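Local coordinates for putative uncharacterized protein (Mycobacterium avium, PDB 2Z6V) that probably transfers a sulfuryl group from the donor PAPS to an acceptor whose identity is not established, at residues Met294-Glu297 / Leu298-Gln301; Ile326-Arg330 / Phe331-Tyr335. All coordinates share one frame; numbering follows the deposited sequence.

Contact 1: residues Met294-Glu297 / Leu298-Gln301; sequences MNTE and LLDQ
Thr296 and Leu299 meet through a peptide group: the Leu299 N-H approaches from above the plane of the Thr296 carbonyl, 65° out of it, rather than along a lone pair. The resulting bond, Leu299 N to Thr296 O, is 3.0 Å. One residue earlier, Leu298 N reaches Asn295 O at 2.9 Å, here tilted 30° from the carbonyl plane and close to straight at hydrogen (165°). These consecutive i+3 to i bonds make a short 3-10 segment of two overlapping turns in the loop between helices 287-293 and 301-326, entered through an inverse gamma turn centred on Asn295.

With CG beside its backbone N and the chain extended as far as the sulfur, Met294 brings SD against the two methyls of Leu299, 4.0 Å from CD1 and 4.1 Å from CD2; the two side chains cross at about a right angle. Both also rest on Val67, whose backbone bonds to that of Asn295. On another part of the turn, Leu298 CD1 touches Asn295 CB at 4.0 Å. Leu299 CB lies 3.3 Å from Thr296 O, beside the carbonyl that its own N-H uses. Just beyond, Asp300 caps the following helix, its OD1 accepting from Thr302 N.

Within the turn itself the polar work falls to the backbone, the carbonyls of Asn295 and Thr296 each accepting one bond. Side-chain contact across it is apolar, with sulfur and methyl groups packed by dispersion, so neither charge nor side-chain hydrogen bonding holds Met294 against Leu299.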
loop_
_atom_site.group_PDB
_atom_site.type_symbol
_atom_site.label_atom_id
_atom_site.label_comp_id
_atom_site.label_asym_id
_atom_site.label_seq_id
_atom_site.Cartn_x
_atom_site.Cartn_y
_atom_site.Cartn_z
ATOM N N MET A 294 7.296 -4.615 -19.135
ATOM C CA MET A 294 7.689 -3.643 -20.159
ATOM C C MET A 294 9.008 -3.936 -20.861
ATOM O O MET A 294 9.880 -4.628 -20.326
ATOM C CB MET A 294 7.811 -2.242 -19.551
ATOM C CG MET A 294 6.542 -1.648 -18.994
ATOM S SD MET A 294 6.919 -0.092 -18.149
ATOM C CE MET A 294 6.375 -0.467 -16.507
ATOM N N ASN A 295 9.139 -3.379 -22.063
ATOM C CA ASN A 295 10.361 -3.481 -22.854
ATOM C C ASN A 295 11.224 -2.352 -22.298
ATOM O O ASN A 295 11.190 -1.231 -22.802
ATOM C CB ASN A 295 10.067 -3.226 -24.338
ATOM C CG ASN A 295 9.561 -4.466 -25.061
ATOM O OD1 ASN A 295 10.280 -5.463 -25.183
ATOM N ND2 ASN A 295 8.323 -4.410 -25.548
ATOM N N THR A 296 11.985 -2.651 -21.251
ATOM C CA THR A 296 12.817 -1.652 -20.594
ATOM C C THR A 296 13.704 -0.758 -21.457
ATOM O O THR A 296 14.034 0.355 -21.039
ATOM C CB THR A 296 13.694 -2.295 -19.503
ATOM O OG1 THR A 296 14.382 -3.425 -20.044
ATOM C CG2 THR A 296 12.837 -2.741 -18.331
ATOM N N GLU A 297 14.096 -1.212 -22.646
ATOM C CA GLU A 297 14.948 -0.374 -23.489
ATOM C C GLU A 297 14.199 0.843 -24.023
ATOM O O GLU A 297 14.808 1.811 -24.462
ATOM C CB GLU A 297 15.530 -1.168 -24.658
ATOM C CG GLU A 297 14.504 -1.845 -25.542
ATOM C CD GLU A 297 14.213 -3.258 -25.090
ATOM O OE1 GLU A 297 15.183 -4.046 -24.967
ATOM O OE2 GLU A 297 13.025 -3.580 -24.865
ATOM N N LEU A 298 12.876 0.797 -23.979
ATOM C CA LEU A 298 12.080 1.917 -24.451
ATOM C C LEU A 298 11.868 2.933 -23.326
ATOM O O LEU A 298 11.295 4.001 -23.534
ATOM C CB LEU A 298 10.735 1.410 -24.973
ATOM C CG LEU A 298 10.809 0.450 -26.166
ATOM C CD1 LEU A 298 9.413 -0.010 -26.545
ATOM C CD2 LEU A 298 11.467 1.149 -27.348
ATOM N N LEU A 299 12.348 2.598 -22.132
ATOM C CA LEU A 299 12.206 3.472 -20.973
ATOM C C LEU A 299 13.408 4.384 -20.762
ATOM O O LEU A 299 14.542 4.009 -21.054
ATOM C CB LEU A 299 12.004 2.641 -19.708
ATOM C CG LEU A 299 10.744 1.789 -19.601
ATOM C CD1 LEU A 299 10.784 1.035 -18.290
ATOM C CD2 LEU A 299 9.504 2.669 -19.671
ATOM N N ASP A 300 13.147 5.579 -20.249
ATOM C CA ASP A 300 14.196 6.544 -19.963
ATOM C C ASP A 300 14.218 6.756 -18.448
ATOM O O ASP A 300 13.312 7.381 -17.887
ATOM C CB ASP A 300 13.913 7.861 -20.699
ATOM C CG ASP A 300 14.885 8.975 -20.318
ATOM O OD1 ASP A 300 15.991 8.666 -19.816
ATOM O OD2 ASP A 300 14.545 10.160 -20.532
ATOM N N GLN A 301 15.248 6.219 -17.792
ATOM C CA GLN A 301 15.389 6.320 -16.337
ATOM C C GLN A 301 15.603 7.740 -15.836
ATOM O O GLN A 301 15.355 8.040 -14.666
ATOM C CB GLN A 301 16.534 5.424 -15.845
ATOM C CG GLN A 301 16.253 3.936 -16.004
ATOM C CD GLN A 301 15.042 3.472 -15.206
ATOM O OE1 GLN A 301 14.461 2.425 -15.495
ATOM N NE2 GLN A 301 14.661 4.244 -14.194
#

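Contact 2: residues Ile326-Arg330 / Phe331-Tyr335; sequences IGDER and FFHMY
Ile326 and Phe331 make the apolar part of this turn. The Ile326 side chain crosses that of Phe331 at about a right angle and brings CD1 obliquely to the ring, 4.0 Å from CE2, with CG1 following at 4.1 Å from the same carbon. Its CG1 branch gets there by taking the place between the backbone N and the carbonyl carbon (chi1 71°). Helix 256-262 extends this apolar patch, with Leu260 against Ile326 and Ile256 against Phe331, while Leu268 of the neighbouring strand also touches Phe331.

Carbonyl oxygens occupy the rim of the same ring: Gly327 O and Asp328 O both lie near its plane, the former 3.6 Å from Phe331 CD2, where the ring hydrogens present their slight positive charge.

The backbone bonds are of 3-10 type. Phe331 N donates to Asp328 O at 3.0 Å, from above the carbonyl plane, and Arg330 N makes a weak bond of 3.3 Å to Gly327 O. They form the link between helix 301-326, which ends as Gly327 takes positive phi, and strand 331-335, an edge strand of the parallel sheet within this chain. That strand pairs through Phe332 and Met334 with strand 267-272, so the turn completes a beta-alpha-beta crossover in the alpha/beta fold of sulfotransferases.

The polar side chains reach in two directions. Asp328, with CG anti to its own N (chi1 -174°), turns its carboxylate to the strand; OD1 forms a salt bridge with Arg323, and OD2 lies 2.9 Å from a water that is also 2.7 Å from Phe331 O. The Arg330 guanidinium leads away from Phe331 to Ala266, where NH2 donates to the carbonyl oxygen.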
loop_
_atom_site.group_PDB
_atom_site.type_symbol
_atom_site.label_atom_id
_atom_site.label_comp_id
_atom_site.label_asym_id
_atom_site.label_seq_id
_atom_site.Cartn_x
_atom_site.Cartn_y
_atom_site.Cartn_z
ATOM N N ILE A 326 -5.713 20.951 10.632
ATOM C CA ILE A 326 -6.229 20.226 11.794
ATOM C C ILE A 326 -5.318 20.162 13.026
ATOM O O ILE A 326 -5.761 19.749 14.103
ATOM C CB ILE A 326 -6.651 18.785 11.396
ATOM C CG1 ILE A 326 -5.413 17.928 11.101
ATOM C CG2 ILE A 326 -7.584 18.836 10.173
ATOM C CD1 ILE A 326 -5.737 16.529 10.644
ATOM N N GLY A 327 -4.057 20.565 12.876
ATOM C CA GLY A 327 -3.141 20.560 14.006
ATOM C C GLY A 327 -2.139 19.419 14.062
ATOM O O GLY A 327 -2.429 18.295 13.646
ATOM N N ASP A 328 -0.956 19.705 14.591
ATOM C CA ASP A 328 0.088 18.699 14.704
ATOM C C ASP A 328 -0.294 17.564 15.648
ATOM O O ASP A 328 0.180 16.436 15.491
ATOM C CB ASP A 328 1.378 19.325 15.212
ATOM C CG ASP A 328 2.536 18.345 15.209
ATOM O OD1 ASP A 328 3.003 17.996 14.103
ATOM O OD2 ASP A 328 2.975 17.921 16.307
ATOM N N GLU A 329 -1.144 17.861 16.626
ATOM C CA GLU A 329 -1.554 16.861 17.604
ATOM C C GLU A 329 -2.347 15.676 17.020
ATOM O O GLU A 329 -2.493 14.643 17.669
ATOM C CB GLU A 329 -2.351 17.538 18.731
ATOM C CG GLU A 329 -3.746 18.003 18.339
ATOM C CD GLU A 329 -4.390 18.904 19.389
ATOM O OE1 GLU A 329 -3.967 18.867 20.571
ATOM O OE2 GLU A 329 -5.332 19.644 19.031
ATOM N N ARG A 330 -2.859 15.820 15.804
ATOM C CA ARG A 330 -3.613 14.740 15.174
ATOM C C ARG A 330 -2.666 13.685 14.594
ATOM O O ARG A 330 -3.102 12.638 14.105
ATOM C CB ARG A 330 -4.506 15.291 14.052
ATOM C CG ARG A 330 -5.738 16.068 14.520
ATOM C CD ARG A 330 -6.680 15.195 15.344
ATOM N NE ARG A 330 -7.099 13.982 14.641
ATOM C CZ ARG A 330 -7.902 13.951 13.576
ATOM N NH1 ARG A 330 -8.392 15.077 13.065
ATOM N NH2 ARG A 330 -8.227 12.783 13.022
ATOM N N PHE A 331 -1.369 13.967 14.660
ATOM C CA PHE A 331 -0.354 13.071 14.121
ATOM C C PHE A 331 0.668 12.606 15.154
ATOM O O PHE A 331 0.859 13.235 16.198
ATOM C CB PHE A 331 0.440 13.766 13.010
ATOM C CG PHE A 331 -0.389 14.256 11.868
ATOM C CD1 PHE A 331 -0.498 13.507 10.705
ATOM C CD2 PHE A 331 -1.037 15.483 11.941
ATOM C CE1 PHE A 331 -1.244 13.975 9.622
ATOM C CE2 PHE A 331 -1.785 15.963 10.869
ATOM C CZ PHE A 331 -1.888 15.208 9.705
ATOM N N PHE A 332 1.315 11.487 14.844
ATOM C CA PHE A 332 2.392 10.976 15.671
ATOM C C PHE A 332 3.530 10.917 14.666
ATOM O O PHE A 332 3.342 10.426 13.556
ATOM C CB PHE A 332 2.143 9.563 16.201
ATOM C CG PHE A 332 3.297 9.044 17.009
ATOM C CD1 PHE A 332 3.391 9.327 18.370
ATOM C CD2 PHE A 332 4.365 8.402 16.385
ATOM C CE1 PHE A 332 4.536 8.991 19.092
ATOM C CE2 PHE A 332 5.517 8.061 17.097
ATOM C CZ PHE A 332 5.603 8.358 18.453
ATOM N N HIS A 333 4.704 11.413 15.026
ATOM C CA HIS A 333 5.789 11.381 14.063
ATOM C C HIS A 333 6.805 10.295 14.309
ATOM O O HIS A 333 7.531 10.293 15.299
ATOM C CB HIS A 333 6.453 12.753 13.969
ATOM C CG HIS A 333 5.524 13.808 13.466
ATOM N ND1 HIS A 333 5.074 14.843 14.257
ATOM C CD2 HIS A 333 4.877 13.927 12.284
ATOM C CE1 HIS A 333 4.186 15.552 13.583
ATOM N NE2 HIS A 333 4.047 15.016 12.384
ATOM N N MET A 334 6.835 9.357 13.379
ATOM C CA MET A 334 7.740 8.232 13.454
ATOM C C MET A 334 8.901 8.459 12.490
ATOM O O MET A 334 8.720 8.490 11.274
ATOM C CB MET A 334 6.974 6.964 13.100
ATOM C CG MET A 334 7.780 5.704 13.173
ATOM S SD MET A 334 6.706 4.353 12.727
ATOM C CE MET A 334 6.654 4.537 10.925
ATOM N N TYR A 335 10.092 8.631 13.051
ATOM C CA TYR A 335 11.290 8.872 12.263
ATOM C C TYR A 335 12.056 7.587 12.013
ATOM O O TYR A 335 12.213 6.756 12.908
ATOM C CB TYR A 335 12.195 9.872 12.984
ATOM C CG TYR A 335 11.588 11.251 13.121
ATOM C CD1 TYR A 335 11.754 12.212 12.122
ATOM C CD2 TYR A 335 10.823 11.587 14.238
ATOM C CE1 TYR A 335 11.173 13.482 12.235
ATOM C CE2 TYR A 335 10.236 12.846 14.360
ATOM C CZ TYR A 335 10.415 13.789 13.360
ATOM O OH TYR A 335 9.845 15.037 13.490
HETATM O O HOH W 1 2.395 15.258 17.183
#

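In the fold
Both contacts are local turns near the surface, at opposite ends of helix 301-326: contact 1 leads into it and contact 2 leaves it. Their centres lie about 39 Å apart and their nearest atoms about 26 Å, so they share this helix but do not touch. Each has a 3-10 turn and one buried residue, Met294 in the first and Phe331 in the second, among those that touch. The chemistry differs with position. Residues 294-301 join two helices with aliphatic and sulfur contacts, whereas residues 326-335 deliver the chain to the sheet edge and add an aromatic ring, a carboxylate, a guanidinium and water.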